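Local coordinates for lactococcal phage P2 ORF15 (Lactococcus phage p2, PDB 2WZP), which probably serves as the distal tail (Dit) protein, the hub of the phage baseplate that joins the tail to the host-recognition apparatus, at residues V54-P59 with I156-I161. Residues are numbered along the deposited sequence; the frame is centred on the assembly and turned at random.
Sequences VRFYQP and ITFDII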
loop_
_atom_site.group_PDB
_atom_site.type_symbol
_atom_site.label_atom_id
_atom_site.label_comp_id
_atom_site.label_asym_id
_atom_site.label_seq_id
_atom_site.Cartn_x
_atom_site.Cartn_y
_atom_site.Cartn_z
ATOM N N VAL M 54 22.953 -27.035 1.859
ATOM C CA VAL M 54 22.028 -26.327 2.733
ATOM C C VAL M 54 22.784 -25.037 3.089
ATOM O O VAL M 54 23.883 -25.118 3.653
ATOM C CB VAL M 54 21.663 -27.156 3.991
ATOM C CG1 VAL M 54 20.953 -26.292 5.025
ATOM C CG2 VAL M 54 20.796 -28.346 3.628
ATOM N N ARG M 55 22.213 -23.855 2.733
ATOM C CA ARG M 55 22.825 -22.542 2.997
ATOM C C ARG M 55 21.947 -21.557 3.756
ATOM O O ARG M 55 20.718 -21.589 3.637
ATOM C CB ARG M 55 23.286 -21.899 1.688
ATOM C CG ARG M 55 24.308 -22.731 0.955
ATOM C CD ARG M 55 24.851 -22.014 -0.239
ATOM N NE ARG M 55 25.390 -22.978 -1.190
ATOM C CZ ARG M 55 25.862 -22.653 -2.384
ATOM N NH1 ARG M 55 25.889 -21.386 -2.772
ATOM N NH2 ARG M 55 26.336 -23.591 -3.190
ATOM N N PHE M 56 22.602 -20.644 4.499
ATOM C CA PHE M 56 21.968 -19.554 5.247
ATOM C C PHE M 56 22.336 -18.265 4.555
ATOM O O PHE M 56 23.503 -18.061 4.201
ATOM C CB PHE M 56 22.493 -19.474 6.684
ATOM C CG PHE M 56 21.974 -20.446 7.714
ATOM C CD1 PHE M 56 21.025 -21.421 7.375
ATOM C CD2 PHE M 56 22.434 -20.395 9.023
ATOM C CE1 PHE M 56 20.573 -22.335 8.324
ATOM C CE2 PHE M 56 21.968 -21.302 9.978
ATOM C CZ PHE M 56 21.048 -22.269 9.617
ATOM N N TYR M 57 21.348 -17.390 4.379
ATOM C CA TYR M 57 21.510 -16.078 3.772
ATOM C C TYR M 57 20.799 -15.067 4.636
ATOM O O TYR M 57 19.822 -15.394 5.304
ATOM C CB TYR M 57 20.858 -16.041 2.372
ATOM C CG TYR M 57 21.511 -16.941 1.346
ATOM C CD1 TYR M 57 22.600 -16.505 0.602
ATOM C CD2 TYR M 57 21.023 -18.223 1.096
ATOM C CE1 TYR M 57 23.215 -17.332 -0.339
ATOM C CE2 TYR M 57 21.615 -19.054 0.135
ATOM C CZ TYR M 57 22.713 -18.602 -0.581
ATOM O OH TYR M 57 23.319 -19.383 -1.546
ATOM N N GLN M 58 21.284 -13.826 4.593
ATOM C CA GLN M 58 20.674 -12.655 5.205
ATOM C C GLN M 58 20.255 -12.763 6.671
ATOM O O GLN M 58 19.051 -12.736 6.957
ATOM C CB GLN M 58 19.512 -12.172 4.330
ATOM C CG GLN M 58 19.951 -11.610 2.980
ATOM C CD GLN M 58 18.845 -11.703 1.966
ATOM O OE1 GLN M 58 17.732 -11.195 2.165
ATOM N NE2 GLN M 58 19.123 -12.370 0.857
ATOM N N PRO M 59 21.223 -12.827 7.620
ATOM C CA PRO M 59 20.844 -12.828 9.049
ATOM C C PRO M 59 20.037 -11.574 9.356
ATOM O O PRO M 59 20.396 -10.481 8.900
ATOM C CB PRO M 59 22.188 -12.787 9.785
ATOM C CG PRO M 59 23.177 -12.314 8.770
ATOM C CD PRO M 59 22.691 -12.813 7.451
ATOM N N ILE M 156 14.453 -19.879 8.924
ATOM C CA ILE M 156 14.870 -20.530 10.164
ATOM C C ILE M 156 15.168 -19.439 11.207
ATOM O O ILE M 156 15.751 -18.414 10.845
ATOM C CB ILE M 156 16.017 -21.551 9.943
ATOM C CG1 ILE M 156 16.112 -22.556 11.113
ATOM C CG2 ILE M 156 17.376 -20.898 9.592
ATOM C CD1 ILE M 156 17.086 -23.674 10.936
ATOM N N THR M 157 14.690 -19.613 12.455
ATOM C CA THR M 157 14.880 -18.649 13.555
ATOM C C THR M 157 15.485 -19.341 14.766
ATOM O O THR M 157 15.040 -20.424 15.164
ATOM C CB THR M 157 13.577 -17.956 13.953
ATOM O OG1 THR M 157 12.906 -17.477 12.795
ATOM C CG2 THR M 157 13.776 -16.832 14.969
ATOM N N PHE M 158 16.471 -18.674 15.371
ATOM C CA PHE M 158 17.153 -19.195 16.528
ATOM C C PHE M 158 17.079 -18.280 17.690
ATOM O O PHE M 158 17.324 -17.073 17.568
ATOM C CB PHE M 158 18.639 -19.415 16.227
ATOM C CG PHE M 158 18.926 -20.500 15.229
ATOM C CD1 PHE M 158 19.014 -21.826 15.628
ATOM C CD2 PHE M 158 19.175 -20.190 13.895
ATOM C CE1 PHE M 158 19.301 -22.833 14.701
ATOM C CE2 PHE M 158 19.489 -21.202 12.972
ATOM C CZ PHE M 158 19.539 -22.515 13.384
ATOM N N ASP M 159 16.861 -18.884 18.853
ATOM C CA ASP M 159 16.962 -18.214 20.136
ATOM C C ASP M 159 18.448 -18.249 20.485
ATOM O O ASP M 159 19.115 -19.239 20.234
ATOM C CB ASP M 159 16.172 -18.966 21.211
ATOM C CG ASP M 159 14.707 -18.595 21.303
ATOM O OD1 ASP M 159 14.393 -17.369 21.207
ATOM O OD2 ASP M 159 13.889 -19.492 21.653
ATOM N N ILE M 160 18.950 -17.170 21.054
ATOM C CA ILE M 160 20.337 -17.003 21.492
ATOM C C ILE M 160 20.522 -17.605 22.881
ATOM O O ILE M 160 19.687 -17.390 23.767
ATOM C CB ILE M 160 20.675 -15.480 21.540
ATOM C CG1 ILE M 160 20.390 -14.733 20.207
ATOM C CG2 ILE M 160 22.079 -15.206 22.099
ATOM C CD1 ILE M 160 21.224 -15.056 18.976
ATOM N N ILE M 161 21.660 -18.290 23.094
ATOM C CA ILE M 161 22.044 -18.824 24.395
ATOM C C ILE M 161 23.286 -18.100 24.780
ATOM O O ILE M 161 23.312 -17.443 25.825
ATOM C CB ILE M 161 22.196 -20.362 24.428
ATOM C CG1 ILE M 161 20.841 -21.015 24.128
ATOM C CG2 ILE M 161 22.769 -20.866 25.782
ATOM C CD1 ILE M 161 20.948 -22.249 23.369
#
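Ile-156 is tied through its backbone to Phe-91 of strand 89-95, and this antiparallel strand is what separates it from Phe-56, the residue it meets across the contact. Segment 54-59 lies along the edge strand 54-57 of the N-terminal sheet, with Arg-55 and Tyr-57 bonded to the far side of the same intervening strand. The backbones therefore stay apart, 8.7 Å from CA of Phe-56 to CA of Ile-156, and only side chains bridge the gap.

Ile-156 and Phe-158 both set out toward segment 54-59, while Phe-56 leaves its strand at an angle and meets them with the far end of its ring. Its CG stands anti to the carbonyl carbon (chi1 -78°), and with chi2 at 0° the ring plane runs along the CA-CB bond instead of standing across it. The CE1 corner then lies 3.7 Å from CG2 of Ile-156, a methyl that sits against CZ of Phe-56 as well and comes at the ring obliquely. Next to it, Phe-56 CZ approaches the edge of the Phe-158 ring, near its plane, 3.9 Å from CE2. The two phenylalanine side chains cross at about a right angle.

Phe-56 also stacks on Phe-91 and touches Leu-93, while Ile-156 packs against Phe-110 and Ile-114 of helix 100-115, which lies against this face of the sheet. All three touching residues are buried. The contact itself is wholly apolar and small, with 108 Å² buried, both sides summed; carbon meets carbon, so cohesion here rests on side-chain packing between next-but-one strands, while backbone bonding through strand 89-95 sets their spacing.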